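Long-range contacts in extracellular solute-binding protein family 5 (PDB 4ONY), which probably captures peptides or similar solutes in the periplasm and delivers them to an ABC transporter for uptake into the cell: residues S253-R258 with K269-I274; G295-D300 with W567-D572. One frame throughout, in Å; residues are numbered along the deposited sequence.

Contact 1 (S253-R258 with K269-I274). With P4G (1-ethoxy-2-(2-ethoxyethoxy)ethane), chain D.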
ATOM      1  N   SER A 253      -3.406 -18.420 -15.304  1.00 16.56           N
ATOM      2  CA  SER A 253      -3.690 -19.397 -14.238  1.00 16.87           C
ATOM      3  C   SER A 253      -2.996 -18.939 -12.983  1.00 16.53           C
ATOM      4  O   SER A 253      -1.817 -18.572 -12.997  1.00 16.28           O
ATOM      5  CB  SER A 253      -3.242 -20.817 -14.626  1.00 17.72           C
ATOM      6  OG  SER A 253      -3.716 -21.198 -15.923  1.00 18.22           O
ATOM      7  N   ILE A 254      -3.758 -18.903 -11.906  1.00 16.62           N
ATOM      8  CA  ILE A 254      -3.246 -18.613 -10.578  1.00 16.36           C
ATOM      9  C   ILE A 254      -3.305 -19.907  -9.752  1.00 16.78           C
ATOM     10  O   ILE A 254      -4.400 -20.428  -9.447  1.00 16.10           O
ATOM     11  CB  ILE A 254      -4.076 -17.493  -9.915  1.00 16.69           C
ATOM     12  CG1 ILE A 254      -4.163 -16.305 -10.880  1.00 17.15           C
ATOM     13  CG2 ILE A 254      -3.480 -17.087  -8.568  1.00 16.01           C
ATOM     14  CD1 ILE A 254      -4.929 -15.098 -10.334  1.00 18.07           C
ATOM     15  N   GLU A 255      -2.120 -20.419  -9.418  1.00 17.08           N
ATOM     16  CA  GLU A 255      -1.948 -21.634  -8.622  1.00 17.70           C
ATOM     17  C   GLU A 255      -1.635 -21.327  -7.184  1.00 17.14           C
ATOM     18  O   GLU A 255      -0.954 -20.325  -6.871  1.00 16.61           O
ATOM     19  CB  GLU A 255      -0.853 -22.483  -9.218  1.00 18.73           C
ATOM     20  CG  GLU A 255      -1.259 -22.982 -10.575  1.00 20.10           C
ATOM     21  CD  GLU A 255      -0.375 -24.050 -11.122  1.00 22.01           C
ATOM     22  OE1 GLU A 255       0.730 -24.305 -10.584  1.00 23.28           O
ATOM     23  OE2 GLU A 255      -0.803 -24.644 -12.129  1.00 22.96           O
ATOM     24  N   TYR A 256      -2.147 -22.172  -6.298  1.00 16.53           N
ATOM     25  CA  TYR A 256      -2.053 -21.945  -4.893  1.00 16.43           C
ATOM     26  C   TYR A 256      -1.086 -22.950  -4.260  1.00 17.05           C
ATOM     27  O   TYR A 256      -1.152 -24.130  -4.564  1.00 16.70           O
ATOM     28  CB  TYR A 256      -3.459 -22.030  -4.278  1.00 16.82           C
ATOM     29  CG  TYR A 256      -4.309 -20.779  -4.507  1.00 16.67           C
ATOM     30  CD1 TYR A 256      -4.911 -20.534  -5.734  1.00 17.45           C
ATOM     31  CD2 TYR A 256      -4.471 -19.832  -3.526  1.00 16.75           C
ATOM     32  CE1 TYR A 256      -5.695 -19.404  -5.935  1.00 17.31           C
ATOM     33  CE2 TYR A 256      -5.243 -18.724  -3.715  1.00 16.51           C
ATOM     34  CZ  TYR A 256      -5.858 -18.512  -4.928  1.00 16.87           C
ATOM     35  OH  TYR A 256      -6.636 -17.400  -5.133  1.00 16.49           O
ATOM     36  N   TYR A 257      -0.182 -22.452  -3.410  1.00 16.49           N
ATOM     37  CA  TYR A 257       0.862 -23.246  -2.783  1.00 16.99           C
ATOM     38  C   TYR A 257       0.793 -23.099  -1.255  1.00 17.29           C
ATOM     39  O   TYR A 257       0.329 -22.086  -0.753  1.00 16.86           O
ATOM     40  CB  TYR A 257       2.250 -22.816  -3.286  1.00 17.14           C
ATOM     41  CG  TYR A 257       2.450 -23.171  -4.721  1.00 17.13           C
ATOM     42  CD1 TYR A 257       1.924 -22.360  -5.733  1.00 16.69           C
ATOM     43  CD2 TYR A 257       3.046 -24.376  -5.080  1.00 17.26           C
ATOM     44  CE1 TYR A 257       2.039 -22.733  -7.068  1.00 16.61           C
ATOM     45  CE2 TYR A 257       3.167 -24.752  -6.407  1.00 17.49           C
ATOM     46  CZ  TYR A 257       2.637 -23.930  -7.404  1.00 17.27           C
ATOM     47  OH  TYR A 257       2.768 -24.351  -8.749  1.00 17.17           O
ATOM     48  N   ARG A 258       1.258 -24.110  -0.527  1.00 17.51           N
ATOM     49  CA  ARG A 258       1.146 -24.080   0.925  1.00 17.23           C
ATOM     50  C   ARG A 258       2.201 -23.198   1.556  1.00 17.55           C
ATOM     51  O   ARG A 258       2.036 -22.840   2.678  1.00 16.70           O
ATOM     52  CB  ARG A 258       1.238 -25.447   1.523  1.00 17.40           C
ATOM     53  CG  ARG A 258       2.630 -26.068   1.471  1.00 17.66           C
ATOM     54  CD  ARG A 258       2.505 -27.534   1.761  1.00 18.46           C
ATOM     55  NE  ARG A 258       3.784 -28.174   1.992  1.00 18.99           N
ATOM     56  CZ  ARG A 258       4.425 -28.968   1.146  1.00 19.44           C
ATOM     57  NH1 ARG A 258       3.923 -29.226  -0.051  1.00 19.36           N
ATOM     58  NH2 ARG A 258       5.607 -29.496   1.510  1.00 19.81           N
ATOM     59  N   LYS A 269      11.117 -25.313 -11.699  1.00 19.50           N
ATOM     60  CA  LYS A 269      10.790 -26.392 -12.629  1.00 19.88           C
ATOM     61  C   LYS A 269      10.112 -25.848 -13.906  1.00 20.44           C
ATOM     62  O   LYS A 269       9.898 -26.582 -14.832  1.00 20.97           O
ATOM     63  CB  LYS A 269       9.874 -27.409 -11.945  1.00 20.73           C
ATOM     64  N   GLY A 270       9.776 -24.560 -13.966  1.00 19.48           N
ATOM     65  CA  GLY A 270       9.169 -24.000 -15.169  1.00 19.02           C
ATOM     66  C   GLY A 270       7.653 -24.104 -15.195  1.00 18.64           C
ATOM     67  O   GLY A 270       7.037 -23.743 -16.168  1.00 17.80           O
ATOM     68  N   ILE A 271       7.055 -24.508 -14.092  1.00 18.32           N
ATOM     69  CA  ILE A 271       5.601 -24.581 -13.979  1.00 18.36           C
ATOM     70  C   ILE A 271       5.015 -23.203 -13.784  1.00 17.50           C
ATOM     71  O   ILE A 271       3.989 -22.909 -14.335  1.00 17.29           O
ATOM     72  CB  ILE A 271       5.189 -25.520 -12.838  1.00 19.00           C
ATOM     73  CG1 ILE A 271       5.742 -26.899 -13.167  1.00 20.12           C
ATOM     74  CG2 ILE A 271       3.678 -25.583 -12.707  1.00 19.15           C
ATOM     75  CD1 ILE A 271       5.665 -27.918 -12.064  1.00 21.82           C
ATOM     76  N   LEU A 272       5.681 -22.354 -12.998  1.00 16.90           N
ATOM     77  CA  LEU A 272       5.304 -20.979 -12.866  1.00 16.02           C
ATOM     78  C   LEU A 272       6.215 -20.141 -13.749  1.00 16.02           C
ATOM     79  O   LEU A 272       7.414 -20.423 -13.826  1.00 16.35           O
ATOM     80  CB  LEU A 272       5.432 -20.541 -11.411  1.00 15.66           C
ATOM     81  CG  LEU A 272       4.629 -21.400 -10.433  1.00 15.93           C
ATOM     82  CD1 LEU A 272       4.848 -20.859  -9.034  1.00 15.57           C
ATOM     83  CD2 LEU A 272       3.142 -21.421 -10.807  1.00 15.72           C
ATOM     84  N   ASP A 273       5.668 -19.104 -14.376  1.00 15.37           N
ATOM     85  CA  ASP A 273       6.425 -18.285 -15.338  1.00 15.55           C
ATOM     86  C   ASP A 273       7.252 -17.169 -14.673  1.00 15.31           C
ATOM     87  O   ASP A 273       8.212 -16.714 -15.241  1.00 15.83           O
ATOM     88  CB  ASP A 273       5.465 -17.627 -16.328  1.00 16.18           C
ATOM     89  CG  ASP A 273       4.778 -18.634 -17.258  1.00 16.98           C
ATOM     90  OD1 ASP A 273       5.465 -19.494 -17.795  1.00 17.51           O
ATOM     91  OD2 ASP A 273       3.546 -18.551 -17.429  1.00 17.55           O
ATOM     92  N   ILE A 274       6.851 -16.726 -13.488  1.00 14.65           N
ATOM     93  CA  ILE A 274       7.530 -15.650 -12.774  1.00 14.61           C
ATOM     94  C   ILE A 274       7.552 -15.955 -11.288  1.00 14.05           C
ATOM     95  O   ILE A 274       6.842 -16.840 -10.819  1.00 14.32           O
ATOM     96  CB  ILE A 274       6.827 -14.280 -12.986  1.00 14.61           C
ATOM     97  CG1 ILE A 274       5.424 -14.280 -12.366  1.00 15.21           C
ATOM     98  CG2 ILE A 274       6.681 -13.938 -14.479  1.00 15.08           C
ATOM     99  CD1 ILE A 274       4.786 -12.923 -12.256  1.00 14.93           C
TER
HETATM  100  C8  P4G D 602      -3.444 -30.682 -11.833  1.00 45.81           C
HETATM  101  C7  P4G D 602      -4.338 -30.452 -10.614  1.00 47.20           C
HETATM  102  O4  P4G D 602      -3.697 -30.206  -9.322  1.00 49.67           O
HETATM  103  C6  P4G D 602      -2.447 -29.494  -9.194  1.00 49.14           C
HETATM  104  C5  P4G D 602      -2.602 -28.206  -8.365  1.00 48.45           C
HETATM  105  O3  P4G D 602      -1.346 -27.502  -8.314  1.00 44.96           O
HETATM  106  C4  P4G D 602      -1.239 -26.549  -7.283  1.00 39.51           C
HETATM  107  C3  P4G D 602       0.183 -26.607  -6.758  1.00 39.91           C
HETATM  108  O2  P4G D 602       0.269 -27.402  -5.574  1.00 42.13           O
HETATM  109  C2  P4G D 602       1.619 -27.792  -5.245  1.00 40.72           C
HETATM  110  C1  P4G D 602       2.011 -29.219  -5.591  1.00 39.20           C

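Contact 2 (G295-D300 with W567-D572)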
ATOM      1  N   GLY A 295      20.641 -17.908 -18.839  1.00 21.25           N
ATOM      2  CA  GLY A 295      19.818 -16.800 -19.316  1.00 20.62           C
ATOM      3  C   GLY A 295      18.388 -17.134 -19.679  1.00 20.56           C
ATOM      4  O   GLY A 295      17.656 -16.262 -20.168  1.00 21.67           O
ATOM      5  N   LYS A 296      17.934 -18.342 -19.362  1.00 20.39           N
ATOM      6  CA  LYS A 296      16.544 -18.706 -19.565  1.00 20.44           C
ATOM      7  C   LYS A 296      15.607 -18.091 -18.522  1.00 19.12           C
ATOM      8  O   LYS A 296      14.419 -17.867 -18.799  1.00 19.55           O
ATOM      9  CB  LYS A 296      16.409 -20.229 -19.556  1.00 22.46           C
ATOM     10  CG  LYS A 296      17.054 -20.874 -20.753  1.00 25.85           C
ATOM     11  CD  LYS A 296      16.972 -22.395 -20.600  1.00 28.94           C
ATOM     12  CE  LYS A 296      17.370 -23.101 -21.893  1.00 32.07           C
ATOM     13  NZ  LYS A 296      17.797 -24.460 -21.514  1.00 35.01           N
ATOM     14  N   VAL A 297      16.119 -17.934 -17.303  1.00 18.35           N
ATOM     15  CA  VAL A 297      15.471 -17.160 -16.235  1.00 17.45           C
ATOM     16  C   VAL A 297      16.272 -15.875 -16.079  1.00 17.40           C
ATOM     17  O   VAL A 297      17.501 -15.904 -15.955  1.00 17.09           O
ATOM     18  CB  VAL A 297      15.390 -17.952 -14.909  1.00 16.71           C
ATOM     19  CG1 VAL A 297      15.059 -17.052 -13.724  1.00 16.20           C
ATOM     20  CG2 VAL A 297      14.359 -19.061 -15.009  1.00 16.63           C
ATOM     21  N   ILE A 298      15.553 -14.755 -16.099  1.00 17.35           N
ATOM     22  CA  ILE A 298      16.111 -13.449 -15.940  1.00 17.68           C
ATOM     23  C   ILE A 298      15.677 -12.901 -14.599  1.00 16.93           C
ATOM     24  O   ILE A 298      14.495 -12.872 -14.290  1.00 15.98           O
ATOM     25  CB  ILE A 298      15.652 -12.535 -17.088  1.00 19.09           C
ATOM     26  CG1 ILE A 298      16.149 -13.156 -18.398  1.00 20.83           C
ATOM     27  CG2 ILE A 298      16.284 -11.145 -16.961  1.00 19.44           C
ATOM     28  CD1 ILE A 298      15.626 -12.466 -19.649  1.00 22.20           C
ATOM     29  N   LYS A 299      16.639 -12.420 -13.812  1.00 17.15           N
ATOM     30  CA  LYS A 299      16.349 -11.675 -12.589  1.00 16.78           C
ATOM     31  C   LYS A 299      16.122 -10.196 -12.901  1.00 17.69           C
ATOM     32  O   LYS A 299      17.091  -9.441 -13.041  1.00 19.19           O
ATOM     33  CB  LYS A 299      17.505 -11.858 -11.593  1.00 16.90           C
ATOM     34  CG  LYS A 299      17.711 -13.305 -11.197  1.00 16.92           C
ATOM     35  CD  LYS A 299      18.868 -13.460 -10.224  1.00 17.22           C
ATOM     36  CE  LYS A 299      18.406 -13.056  -8.842  1.00 16.88           C
ATOM     37  NZ  LYS A 299      19.559 -12.690  -8.030  1.00 16.98           N
ATOM     38  N   ASP A 300      14.866  -9.768 -13.020  1.00 17.27           N
ATOM     39  CA  ASP A 300      14.577  -8.384 -13.365  1.00 17.71           C
ATOM     40  C   ASP A 300      14.511  -7.531 -12.097  1.00 16.04           C
ATOM     41  O   ASP A 300      14.076  -8.006 -11.047  1.00 15.11           O
ATOM     42  CB  ASP A 300      13.222  -8.220 -14.045  1.00 20.12           C
ATOM     43  CG  ASP A 300      13.297  -8.167 -15.534  1.00 23.90           C
ATOM     44  OD1 ASP A 300      14.389  -8.050 -16.076  1.00 34.81           O
ATOM     45  OD2 ASP A 300      12.250  -8.256 -16.191  1.00 25.67           O
ATOM     46  N   TRP A 567      11.758  -6.827  -7.274  1.00 12.60           N
ATOM     47  CA  TRP A 567      12.436  -7.943  -7.863  1.00 12.63           C
ATOM     48  C   TRP A 567      11.448  -8.911  -8.417  1.00 11.79           C
ATOM     49  O   TRP A 567      10.603  -9.407  -7.668  1.00 11.58           O
ATOM     50  CB  TRP A 567      13.245  -8.661  -6.758  1.00 13.02           C
ATOM     51  CG  TRP A 567      14.417  -7.948  -6.183  1.00 13.36           C
ATOM     52  CD1 TRP A 567      15.220  -7.031  -6.794  1.00 13.69           C
ATOM     53  CD2 TRP A 567      14.987  -8.195  -4.916  1.00 14.04           C
ATOM     54  NE1 TRP A 567      16.220  -6.645  -5.960  1.00 14.04           N
ATOM     55  CE2 TRP A 567      16.126  -7.366  -4.802  1.00 14.62           C
ATOM     56  CE3 TRP A 567      14.660  -9.037  -3.876  1.00 14.15           C
ATOM     57  CZ2 TRP A 567      16.954  -7.378  -3.680  1.00 15.10           C
ATOM     58  CZ3 TRP A 567      15.461  -9.016  -2.714  1.00 14.91           C
ATOM     59  CH2 TRP A 567      16.589  -8.195  -2.632  1.00 14.97           C
ATOM     60  N   VAL A 568      11.590  -9.235  -9.697  1.00 11.59           N
ATOM     61  CA  VAL A 568      10.779 -10.277 -10.346  1.00 11.16           C
ATOM     62  C   VAL A 568      11.670 -11.138 -11.233  1.00 11.40           C
ATOM     63  O   VAL A 568      12.331 -10.636 -12.150  1.00 10.80           O
ATOM     64  CB  VAL A 568       9.638  -9.700 -11.226  1.00 11.02           C
ATOM     65  CG1 VAL A 568       8.792 -10.831 -11.773  1.00 10.99           C
ATOM     66  CG2 VAL A 568       8.757  -8.723 -10.442  1.00 10.79           C
ATOM     67  N   ALA A 569      11.741 -12.433 -10.931  1.00 11.62           N
ATOM     68  CA  ALA A 569      12.472 -13.365 -11.774  1.00 12.08           C
ATOM     69  C   ALA A 569      11.463 -13.907 -12.762  1.00 12.51           C
ATOM     70  O   ALA A 569      10.294 -14.074 -12.409  1.00 12.56           O
ATOM     71  CB  ALA A 569      13.089 -14.494 -10.964  1.00 12.51           C
ATOM     72  N   ARG A 570      11.870 -14.088 -14.002  1.00 12.91           N
ATOM     73  CA  ARG A 570      10.946 -14.539 -15.029  1.00 13.59           C
ATOM     74  C   ARG A 570      11.630 -15.454 -16.041  1.00 14.16           C
ATOM     75  O   ARG A 570      12.798 -15.227 -16.414  1.00 13.71           O
ATOM     76  CB  ARG A 570      10.305 -13.351 -15.746  1.00 13.93           C
ATOM     77  CG  ARG A 570      11.231 -12.557 -16.653  1.00 14.73           C
ATOM     78  CD  ARG A 570      10.559 -11.340 -17.332  1.00 15.07           C
ATOM     79  NE  ARG A 570      11.599 -10.389 -17.674  1.00 15.33           N
ATOM     80  CZ  ARG A 570      12.343 -10.427 -18.780  1.00 16.50           C
ATOM     81  NH1 ARG A 570      12.134 -11.293 -19.772  1.00 16.81           N
ATOM     82  NH2 ARG A 570      13.294  -9.526 -18.920  1.00 17.10           N
ATOM     83  N   TRP A 571      10.906 -16.480 -16.479  1.00 14.44           N
ATOM     84  CA  TRP A 571      11.302 -17.210 -17.696  1.00 15.37           C
ATOM     85  C   TRP A 571      11.266 -16.233 -18.892  1.00 16.42           C
ATOM     86  O   TRP A 571      10.409 -15.362 -18.984  1.00 15.54           O
ATOM     87  CB  TRP A 571      10.451 -18.466 -17.913  1.00 15.04           C
ATOM     88  CG  TRP A 571      10.751 -19.509 -16.845  1.00 14.73           C
ATOM     89  CD1 TRP A 571      10.141 -19.631 -15.629  1.00 14.41           C
ATOM     90  CD2 TRP A 571      11.717 -20.554 -16.912  1.00 15.26           C
ATOM     91  NE1 TRP A 571      10.701 -20.655 -14.909  1.00 14.61           N
ATOM     92  CE2 TRP A 571      11.659 -21.257 -15.673  1.00 15.07           C
ATOM     93  CE3 TRP A 571      12.654 -20.944 -17.876  1.00 15.41           C
ATOM     94  CZ2 TRP A 571      12.489 -22.332 -15.376  1.00 15.70           C
ATOM     95  CZ3 TRP A 571      13.481 -22.007 -17.591  1.00 16.22           C
ATOM     96  CH2 TRP A 571      13.406 -22.707 -16.337  1.00 16.15           C
ATOM     97  N   ASP A 572      12.213 -16.395 -19.797  1.00 18.71           N
ATOM     98  CA  ASP A 572      12.389 -15.428 -20.866  1.00 20.45           C
ATOM     99  C   ASP A 572      11.291 -15.460 -21.950  1.00 19.91           C
ATOM    100  O   ASP A 572      11.277 -14.622 -22.806  1.00 20.03           O
ATOM    101  CB  ASP A 572      13.797 -15.551 -21.481  1.00 22.53           C
ATOM    102  CG  ASP A 572      13.986 -16.785 -22.271  1.00 24.56           C
ATOM    103  OD1 ASP A 572      13.099 -17.651 -22.373  1.00 26.33           O
ATOM    104  OD2 ASP A 572      15.066 -16.895 -22.826  1.00 30.88           O
TER

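Contact 1 (S253-R258 with K269-I274)
Leu-272 pushes its two methyl groups against the phenol end of Tyr-257, the two side chains arriving from opposite directions. Leu-272 CD2 lies 3.6 Å from Tyr-257 OH, while Leu-272 CD1 sits obliquely to the ring, 3.9 Å from Tyr-257 CE1. Leu-272 CD2 also reaches Glu-255 OE1, at 3.8 Å. Ile-271 adds a looser touch: its CG2 branch, set anti to its own backbone N (CG1 at chi1 -61°), approaches Glu-255 OE1 at 3.9 Å, the two side chains crossing at about a right angle. Over one face of the Tyr-257 ring runs the bound polyether P4G, its C3 3.5 Å from Tyr-257 CE2. The same ligand carbon, C3 of P4G, meets the backbone of the strand, 3.6 Å from Tyr-256 O.

Glu-255 and Tyr-257 stand on one face of strand 251-257, an inner strand of a mixed four-stranded sheet in this family 5 solute-binding protein. The chain leaves that sheet through helix 260-268, which ends at Gly-270 in a Schellman motif, after which Ile-271 points toward the strand and Leu-272 brings the end of its side chain to it.

Further out, polar partners hold the strand side chains in place. Tyr-257 OH shares a hydrogen bond with Ser-266 OG on the intervening helix; its contact with Glu-255 OE1 is at most weak. Glu-255 OE2 forms a salt bridge with Arg-226, another residue of the P4G pocket, and Leu-272 also packs on Leu-263 of the helix and Thr-48 of the neighbouring strand.

Contact 2 (G295-D300 with W567-D572)
Val-297 and Trp-571 face each other as a non-hydrogen-bonded pair of antiparallel strands 297-302 and 566-571, the latter the middle strand of a three-stranded sheet, and the contact divides into backbone bonds, apolar packing and one salt bridge. The backbone bonds run in two reciprocal sets. Ile-298 N reaches Arg-570 O at 2.8 Å, nearly straight at 172°, and Arg-570 N returns to Ile-298 O; Asp-300 and Val-568 repeat the pattern. Beyond the strand end, Asp-572 N still donates to Lys-296 O at 2.8 Å.

Apolar packing occupies the face that carries Val-297, Lys-299, Ala-569 and Trp-571. Here the CG2 methyl of Val-297 sits over the six-membered ring of Trp-571, 3.5 Å from its centroid and 12° off the normal, a CH-pi contact. With Val-297 CG1 anti to the backbone N (chi1 165°), CG2 goes to the indole while CG1 turns to Ala-569 CB, 4.2 Å away. The indole NE1 is bonded to the carbonyl of Phe-267, which fixes the ring from the helix 260-268 side.

Charge gathers on the other face. Arg-570 NE lies 2.7 Å from Asp-300 OD2, in the guanidinium plane but above that of the carboxylate; NH2 adds only weak bonds. Ile-298 runs alongside Arg-570 and lays its side chain over one guanidinium face, Ile-298 CD1 being 3.7 Å from Arg-570 NH1. NH1 bonds to Ile-574 O, and Asp-300 OD2 is also hydrogen-bonded to His-576 NE2. With arginine and histidine both at OD2, Asp-300 is probably kept ionised, and the guanidinium is held at its edge by polar bonds while a hydrocarbon surface shields one face.

How the contacts relate
From the N terminus, contact 1 comes first and closes a short loop: strand 251-257 leads through helix 260-268 to the turn at 269-274. Contact 2 opens only afterwards, at 295-300, and closes some 270 residues later at 567-572, so the two lie in series, neither nested nor crossed. They nevertheless adjoin, with centres about 14 Å apart. The strand 274-277 that follows the turn pairs with 566-571, which pairs in turn with 297-302, making a three-stranded antiparallel sheet. Where strand 274-277 begins, Trp-571 N probably hydrogen-bonds to Asp-273 O. Together the contacts tie the pocket-bearing four-stranded sheet, through the turn, to a strand from near the C terminus.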